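Local structure of RE68036p (Drosophila melanogaster, 1SQH) at residues K166-F174 with R246-A255; L179-S190 with E221-N229. The protein is of unknown function but has the acetyltransferase-type fold and may act as a glycine N-acyltransferase. One frame throughout, in Å; residues are numbered along the deposited sequence.

Contact 1. Residues K166-F174 with R246-A255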
# COMPACT_ATOMS: atom_id res chain seq x y z
N LYS A 166 -15.11 13.77 -12.54
CA LYS A 166 -15.46 13.57 -13.94
C LYS A 166 -14.48 12.53 -14.47
O LYS A 166 -13.41 12.31 -13.89
CB LYS A 166 -15.29 14.87 -14.75
CG LYS A 166 -16.34 15.94 -14.48
CD LYS A 166 -16.14 17.11 -15.45
CE LYS A 166 -17.19 18.20 -15.26
NZ LYS A 166 -17.04 19.31 -16.26
N VAL A 167 -14.83 11.89 -15.58
CA VAL A 167 -13.97 10.88 -16.17
C VAL A 167 -13.94 11.04 -17.68
O VAL A 167 -14.98 11.11 -18.33
CB VAL A 167 -14.46 9.46 -15.81
CG1 VAL A 167 -15.92 9.33 -16.17
CG2 VAL A 167 -13.62 8.42 -16.52
N PRO A 168 -12.73 11.11 -18.26
CA PRO A 168 -12.51 11.27 -19.70
C PRO A 168 -13.17 10.20 -20.56
O PRO A 168 -13.59 9.16 -20.05
CB PRO A 168 -10.99 11.24 -19.82
CG PRO A 168 -10.54 11.80 -18.52
CD PRO A 168 -11.44 11.09 -17.55
N ASP A 169 -13.28 10.48 -21.86
CA ASP A 169 -13.87 9.53 -22.79
C ASP A 169 -12.80 8.63 -23.37
O ASP A 169 -11.69 9.08 -23.70
CB ASP A 169 -14.57 10.27 -23.93
CG ASP A 169 -16.01 10.57 -23.60
OD1 ASP A 169 -16.27 11.12 -22.51
OD2 ASP A 169 -16.89 10.26 -24.44
N LEU A 170 -13.14 7.35 -23.49
CA LEU A 170 -12.23 6.34 -24.02
C LEU A 170 -12.26 6.27 -25.55
O LEU A 170 -13.32 6.07 -26.15
CB LEU A 170 -12.61 4.98 -23.44
CG LEU A 170 -11.79 3.77 -23.86
CD1 LEU A 170 -10.41 3.82 -23.20
CD2 LEU A 170 -12.53 2.51 -23.46
N PRO A 171 -11.10 6.43 -26.20
CA PRO A 171 -11.00 6.37 -27.66
C PRO A 171 -11.49 5.04 -28.25
O PRO A 171 -11.24 3.96 -27.69
CB PRO A 171 -9.51 6.58 -27.90
CG PRO A 171 -9.14 7.52 -26.82
CD PRO A 171 -9.83 6.90 -25.62
N SER A 172 -12.19 5.12 -29.39
CA SER A 172 -12.75 3.96 -30.08
C SER A 172 -11.79 2.78 -30.17
O SER A 172 -12.20 1.62 -30.08
CB SER A 172 -13.19 4.34 -31.49
OG SER A 172 -14.28 5.25 -31.47
N GLU A 173 -10.51 3.08 -30.36
CA GLU A 173 -9.50 2.03 -30.48
C GLU A 173 -9.45 1.12 -29.25
O GLU A 173 -8.97 -0.02 -29.34
CB GLU A 173 -8.11 2.63 -30.69
CG GLU A 173 -7.99 3.70 -31.78
CD GLU A 173 -8.33 5.10 -31.28
OE1 GLU A 173 -9.53 5.44 -31.21
OE2 GLU A 173 -7.38 5.85 -30.95
N PHE A 174 -9.96 1.60 -28.12
CA PHE A 174 -9.91 0.83 -26.88
C PHE A 174 -11.21 0.49 -26.16
O PHE A 174 -12.26 1.08 -26.41
CB PHE A 174 -9.01 1.56 -25.90
CG PHE A 174 -7.69 1.95 -26.47
CD1 PHE A 174 -6.67 1.01 -26.62
CD2 PHE A 174 -7.46 3.26 -26.88
CE1 PHE A 174 -5.44 1.37 -27.15
CE2 PHE A 174 -6.24 3.64 -27.42
CZ PHE A 174 -5.22 2.69 -27.56
N ARG A 246 -2.08 9.08 -25.17
CA ARG A 246 -3.41 8.94 -25.71
C ARG A 246 -4.40 9.32 -24.60
O ARG A 246 -5.61 9.12 -24.71
CB ARG A 246 -3.64 7.51 -26.19
CG ARG A 246 -2.84 7.14 -27.43
CD ARG A 246 -2.98 5.67 -27.77
NE ARG A 246 -2.40 5.33 -29.06
CZ ARG A 246 -3.07 5.37 -30.21
NH1 ARG A 246 -4.35 5.74 -30.21
NH2 ARG A 246 -2.47 5.04 -31.35
N GLY A 247 -3.85 9.88 -23.52
CA GLY A 247 -4.64 10.30 -22.38
C GLY A 247 -5.19 9.14 -21.54
O GLY A 247 -6.06 9.35 -20.70
N LEU A 248 -4.68 7.94 -21.76
CA LEU A 248 -5.16 6.77 -21.03
C LEU A 248 -4.73 6.77 -19.56
O LEU A 248 -5.48 6.33 -18.68
CB LEU A 248 -4.66 5.48 -21.71
CG LEU A 248 -5.15 5.25 -23.15
CD1 LEU A 248 -4.50 3.99 -23.71
CD2 LEU A 248 -6.68 5.12 -23.18
N GLY A 249 -3.53 7.27 -19.29
CA GLY A 249 -3.05 7.30 -17.92
C GLY A 249 -3.98 8.09 -17.03
O GLY A 249 -4.34 7.64 -15.94
N GLY A 250 -4.38 9.28 -17.50
CA GLY A 250 -5.27 10.11 -16.73
C GLY A 250 -6.67 9.53 -16.68
O GLY A 250 -7.41 9.72 -15.70
N LEU A 251 -7.05 8.80 -17.73
CA LEU A 251 -8.37 8.19 -17.79
C LEU A 251 -8.48 7.10 -16.73
O LEU A 251 -9.46 7.04 -15.98
CB LEU A 251 -8.63 7.62 -19.19
CG LEU A 251 -10.07 7.17 -19.47
CD1 LEU A 251 -10.36 7.25 -20.95
CD2 LEU A 251 -10.28 5.77 -18.95
N LEU A 252 -7.47 6.23 -16.66
CA LEU A 252 -7.49 5.15 -15.67
C LEU A 252 -7.62 5.75 -14.27
O LEU A 252 -8.53 5.38 -13.51
CB LEU A 252 -6.22 4.29 -15.73
CG LEU A 252 -6.14 3.07 -16.66
CD1 LEU A 252 -7.44 2.27 -16.58
CD2 LEU A 252 -5.90 3.49 -18.07
N ALA A 253 -6.74 6.68 -13.94
CA ALA A 253 -6.78 7.29 -12.62
C ALA A 253 -8.13 7.92 -12.27
O ALA A 253 -8.60 7.80 -11.14
CB ALA A 253 -5.66 8.32 -12.47
N ALA A 254 -8.74 8.59 -13.23
CA ALA A 254 -10.03 9.22 -12.95
C ALA A 254 -11.10 8.16 -12.71
O ALA A 254 -11.82 8.20 -11.71
CB ALA A 254 -10.43 10.14 -14.11
N ALA A 255 -11.16 7.18 -13.62
CA ALA A 255 -12.15 6.11 -13.52
C ALA A 255 -12.02 5.32 -12.22
O ALA A 255 -13.01 5.13 -11.49
CB ALA A 255 -12.03 5.18 -14.71
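L251 is the main bump of this contact, and the shallow hollow along the extended P168-L170 backbone takes it. Its CD1 methyl lies 3.6 Å from D169 O and 3.7 Å from L170 CA, so it meets backbone more closely than side chain. CG of L251 stands anti to the backbone N (chi1 -170°), which sends the methyl outward from the helix to the loop. One turn on, A254 offers only a CB. The P168 ring settles against it, with CD 3.7 Å from that CB. V167 CG2 closes this end on A255 CB at 4.0 Å. The helix starts after G247 at the N-cap. The run RGLGG over R246-G250 resembles the glycine-rich turn with which GNAT acetyltransferases bind the pyrophosphate of acyl-CoA, though no cofactor is present here. At the other end, L248 forks: CD2 meets L170 CD1, and CD1 sits over one face of the F174 ring, 4.2 Å from its centroid. E173 CB lies on the opposite face, and I214 of strand 211-216 also packs on F174. The extended R246 chain passes the ring edge, with CD 3.7 Å from F174 CZ. Beyond it, R246 NH1 forms a salt bridge with E173 OE2 at 3.1 Å. That oxygen lies in the guanidinium plane, while the carboxylate plane is turned 62° from it.

Contact 2. Residues L179-S190 with E221-N229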
# COMPACT_ATOMS: atom_id res chain seq x y z
N LEU A 179 -9.77 -6.18 -14.65
CA LEU A 179 -8.74 -7.13 -15.03
C LEU A 179 -9.20 -8.54 -14.62
O LEU A 179 -10.14 -8.70 -13.84
CB LEU A 179 -7.43 -6.79 -14.31
CG LEU A 179 -6.83 -5.43 -14.65
CD1 LEU A 179 -5.65 -5.14 -13.73
CD2 LEU A 179 -6.40 -5.42 -16.11
N ARG A 180 -8.55 -9.56 -15.18
CA ARG A 180 -8.87 -10.93 -14.85
C ARG A 180 -7.54 -11.62 -14.54
O ARG A 180 -6.48 -11.10 -14.88
CB ARG A 180 -9.61 -11.61 -16.01
CG ARG A 180 -9.04 -11.29 -17.37
CD ARG A 180 -9.95 -11.75 -18.51
NE ARG A 180 -11.23 -11.04 -18.54
CZ ARG A 180 -11.81 -10.60 -19.65
NH1 ARG A 180 -11.22 -10.79 -20.83
NH2 ARG A 180 -12.98 -9.97 -19.60
N ALA A 181 -7.61 -12.78 -13.89
CA ALA A 181 -6.42 -13.52 -13.50
C ALA A 181 -5.33 -13.59 -14.56
O ALA A 181 -4.16 -13.35 -14.27
CB ALA A 181 -6.81 -14.93 -13.06
N GLU A 182 -5.72 -13.91 -15.79
CA GLU A 182 -4.76 -14.02 -16.90
C GLU A 182 -3.97 -12.74 -17.13
O GLU A 182 -2.85 -12.77 -17.65
CB GLU A 182 -5.50 -14.39 -18.19
CG GLU A 182 -6.56 -13.38 -18.59
CD GLU A 182 -7.38 -13.81 -19.80
OE1 GLU A 182 -6.79 -13.97 -20.89
OE2 GLU A 182 -8.61 -14.00 -19.65
N ASP A 183 -4.55 -11.61 -16.73
CA ASP A 183 -3.92 -10.30 -16.92
C ASP A 183 -2.74 -10.08 -15.99
O ASP A 183 -1.78 -9.38 -16.35
CB ASP A 183 -4.96 -9.20 -16.69
CG ASP A 183 -6.06 -9.22 -17.74
OD1 ASP A 183 -7.19 -8.80 -17.42
OD2 ASP A 183 -5.78 -9.63 -18.89
N ALA A 184 -2.79 -10.67 -14.80
CA ALA A 184 -1.73 -10.51 -13.80
C ALA A 184 -0.29 -10.66 -14.30
O ALA A 184 0.57 -9.85 -13.97
CB ALA A 184 -1.97 -11.46 -12.64
N ALA A 185 -0.03 -11.70 -15.08
CA ALA A 185 1.31 -11.96 -15.57
C ALA A 185 1.85 -10.85 -16.49
O ALA A 185 3.04 -10.52 -16.46
CB ALA A 185 1.36 -13.32 -16.28
N MSE A 186 0.96 -10.26 -17.29
CA MSE A 186 1.37 -9.19 -18.20
C MSE A 186 1.73 -7.94 -17.40
O MSE A 186 2.79 -7.35 -17.62
CB MSE A 186 0.25 -8.88 -19.19
CG MSE A 186 -0.32 -10.12 -19.89
SE MSE A 186 1.02 -11.26 -20.76
CE MSE A 186 1.03 -12.74 -19.52
N VAL A 187 0.86 -7.54 -16.48
CA VAL A 187 1.13 -6.36 -15.66
C VAL A 187 2.42 -6.55 -14.85
O VAL A 187 3.18 -5.61 -14.65
CB VAL A 187 -0.07 -6.05 -14.69
CG1 VAL A 187 -0.61 -7.30 -14.10
CG2 VAL A 187 0.38 -5.12 -13.56
N HIS A 188 2.67 -7.78 -14.42
CA HIS A 188 3.86 -8.08 -13.64
C HIS A 188 5.13 -8.06 -14.50
O HIS A 188 6.21 -7.71 -14.02
CB HIS A 188 3.71 -9.45 -12.95
CG HIS A 188 4.76 -9.71 -11.91
ND1 HIS A 188 6.05 -10.07 -12.23
CD2 HIS A 188 4.71 -9.64 -10.56
CE1 HIS A 188 6.75 -10.21 -11.11
NE2 HIS A 188 5.96 -9.96 -10.09
N ASP A 189 4.99 -8.41 -15.78
CA ASP A 189 6.13 -8.43 -16.69
C ASP A 189 6.67 -7.05 -17.01
O ASP A 189 7.83 -6.91 -17.40
CB ASP A 189 5.78 -9.12 -18.00
CG ASP A 189 6.95 -9.13 -18.98
OD1 ASP A 189 8.01 -9.70 -18.63
OD2 ASP A 189 6.81 -8.58 -20.09
N SER A 190 5.83 -6.03 -16.88
CA SER A 190 6.27 -4.67 -17.19
C SER A 190 6.91 -3.96 -16.00
O SER A 190 7.18 -2.76 -16.06
CB SER A 190 5.09 -3.86 -17.74
OG SER A 190 4.02 -3.82 -16.83
N GLU A 221 -5.63 -6.94 -26.90
CA GLU A 221 -4.39 -6.87 -26.13
C GLU A 221 -4.41 -5.83 -25.01
O GLU A 221 -4.62 -4.64 -25.26
CB GLU A 221 -3.24 -6.56 -27.09
CG GLU A 221 -1.93 -6.16 -26.41
CD GLU A 221 -0.91 -5.65 -27.40
OE1 GLU A 221 -1.32 -5.04 -28.41
OE2 GLU A 221 0.30 -5.83 -27.16
N LEU A 222 -4.17 -6.28 -23.78
CA LEU A 222 -4.14 -5.38 -22.61
C LEU A 222 -3.02 -4.37 -22.85
O LEU A 222 -1.86 -4.75 -23.04
CB LEU A 222 -3.85 -6.18 -21.34
CG LEU A 222 -3.74 -5.41 -20.03
CD1 LEU A 222 -5.08 -4.77 -19.67
CD2 LEU A 222 -3.28 -6.37 -18.94
N ILE A 223 -3.34 -3.08 -22.82
CA ILE A 223 -2.33 -2.08 -23.11
C ILE A 223 -2.04 -1.07 -22.01
O ILE A 223 -1.05 -0.34 -22.07
CB ILE A 223 -2.70 -1.34 -24.43
CG1 ILE A 223 -1.44 -1.01 -25.22
CG2 ILE A 223 -3.55 -0.10 -24.13
CD1 ILE A 223 -0.74 -2.22 -25.79
N ALA A 224 -2.91 -1.03 -21.00
CA ALA A 224 -2.77 -0.12 -19.87
C ALA A 224 -3.66 -0.62 -18.73
O ALA A 224 -4.70 -1.22 -18.97
CB ALA A 224 -3.19 1.30 -20.28
N TRP A 225 -3.25 -0.37 -17.49
CA TRP A 225 -4.02 -0.85 -16.35
C TRP A 225 -3.80 -0.04 -15.07
O TRP A 225 -2.83 0.71 -14.95
CB TRP A 225 -3.69 -2.33 -16.11
CG TRP A 225 -2.21 -2.56 -16.02
CD1 TRP A 225 -1.41 -2.35 -14.93
CD2 TRP A 225 -1.33 -2.91 -17.10
NE1 TRP A 225 -0.09 -2.55 -15.26
CE2 TRP A 225 -0.01 -2.89 -16.59
CE3 TRP A 225 -1.53 -3.23 -18.44
CZ2 TRP A 225 1.10 -3.17 -17.39
CZ3 TRP A 225 -0.42 -3.52 -19.24
CH2 TRP A 225 0.88 -3.49 -18.70
N ILE A 226 -4.70 -0.22 -14.11
CA ILE A 226 -4.62 0.47 -12.83
C ILE A 226 -5.26 -0.45 -11.79
O ILE A 226 -6.23 -1.15 -12.08
CB ILE A 226 -5.35 1.85 -12.93
CG1 ILE A 226 -4.87 2.80 -11.83
CG2 ILE A 226 -6.86 1.65 -12.83
CD1 ILE A 226 -5.49 2.55 -10.50
N PHE A 227 -4.70 -0.47 -10.59
CA PHE A 227 -5.20 -1.33 -9.51
C PHE A 227 -5.66 -0.54 -8.31
O PHE A 227 -5.36 0.65 -8.18
CB PHE A 227 -4.09 -2.24 -8.97
CG PHE A 227 -3.80 -3.43 -9.81
CD1 PHE A 227 -2.97 -3.33 -10.93
CD2 PHE A 227 -4.30 -4.68 -9.44
CE1 PHE A 227 -2.64 -4.47 -11.66
CE2 PHE A 227 -3.98 -5.83 -10.17
CZ PHE A 227 -3.15 -5.72 -11.28
N GLN A 228 -6.39 -1.21 -7.42
CA GLN A 228 -6.77 -0.59 -6.15
C GLN A 228 -5.58 -1.10 -5.34
O GLN A 228 -5.14 -2.22 -5.56
CB GLN A 228 -8.06 -1.18 -5.59
CG GLN A 228 -8.48 -0.49 -4.28
CD GLN A 228 -9.88 -0.87 -3.84
OE1 GLN A 228 -10.52 -0.14 -3.07
NE2 GLN A 228 -10.37 -2.00 -4.31
N ASN A 229 -5.06 -0.31 -4.40
CA ASN A 229 -3.89 -0.78 -3.66
C ASN A 229 -4.13 -1.20 -2.21
O ASN A 229 -5.28 -1.34 -1.77
CB ASN A 229 -2.79 0.29 -3.72
CG ASN A 229 -3.10 1.52 -2.90
OD1 ASN A 229 -4.17 1.63 -2.29
ND2 ASN A 229 -2.16 2.45 -2.86
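W225 NE1 is buried against V187 with no polar partner in the model, and V187 CG2 comes within 3.1 Å of it. The valine lies over one face of the indole, its CB 3.8 Å from the centroid of the five-membered ring. The exact pose of V187 is a little doubtful, because its other methyl sits too close to a backbone oxygen. S190 approaches the same ring differently. Its OG lies in the indole plane, at the edge, 3.0 Å from W225 CZ2. The OG is folded between the backbone N and the carbonyl carbon (chi1 57°), where it donates a hydrogen bond to V187 O. L179 spreads its two methyls: CD1 sits over one face of the F227 ring, toward its rim, 3.9 Å from the centroid, and CD2 meets L222 CD1 at 3.9 Å. L222 CD2 reaches on to D183 CB. D183 OD1 accepts R180 N from above the carboxylate plane and forms a salt bridge with R177 NH1. Helix 184-189 crosses strand 222-228 at -70°, as a short helix lying over a face of the antiparallel sheet, in keeping with a GNAT-type fold. The joint thus rests on apolar and ring packing, and leaving the indole N-H without an acceptor probably costs some stability. Because its O-H is donated to V187 O, the S190 oxygen probably turns an electron-rich side to the weakly positive indole C-H edge.

The two contacts use the two faces of the four-stranded antiparallel sheet, and their centres are 16 Å apart. The helix of contact 1 also packs on one face through L252, whose CB points away from loop 166-174: L252 CB lies 3.8 Å from I226 CB, and L252 CD2 4.1 Å from A224 CB. F174 CE1 adds a touch on I223 CG2 at 3.9 Å. In contact 2, L222, W225 and F227 serve the other face; a classic beta bulge at I223-A224 lets L222 and W225 share it. Strand 222-228 is the shared layer. No ligand marks an active site. By analogy with GNAT enzymes, acyl-CoA pyrophosphate would probably bind near the start of helix 248-263, at contact 1.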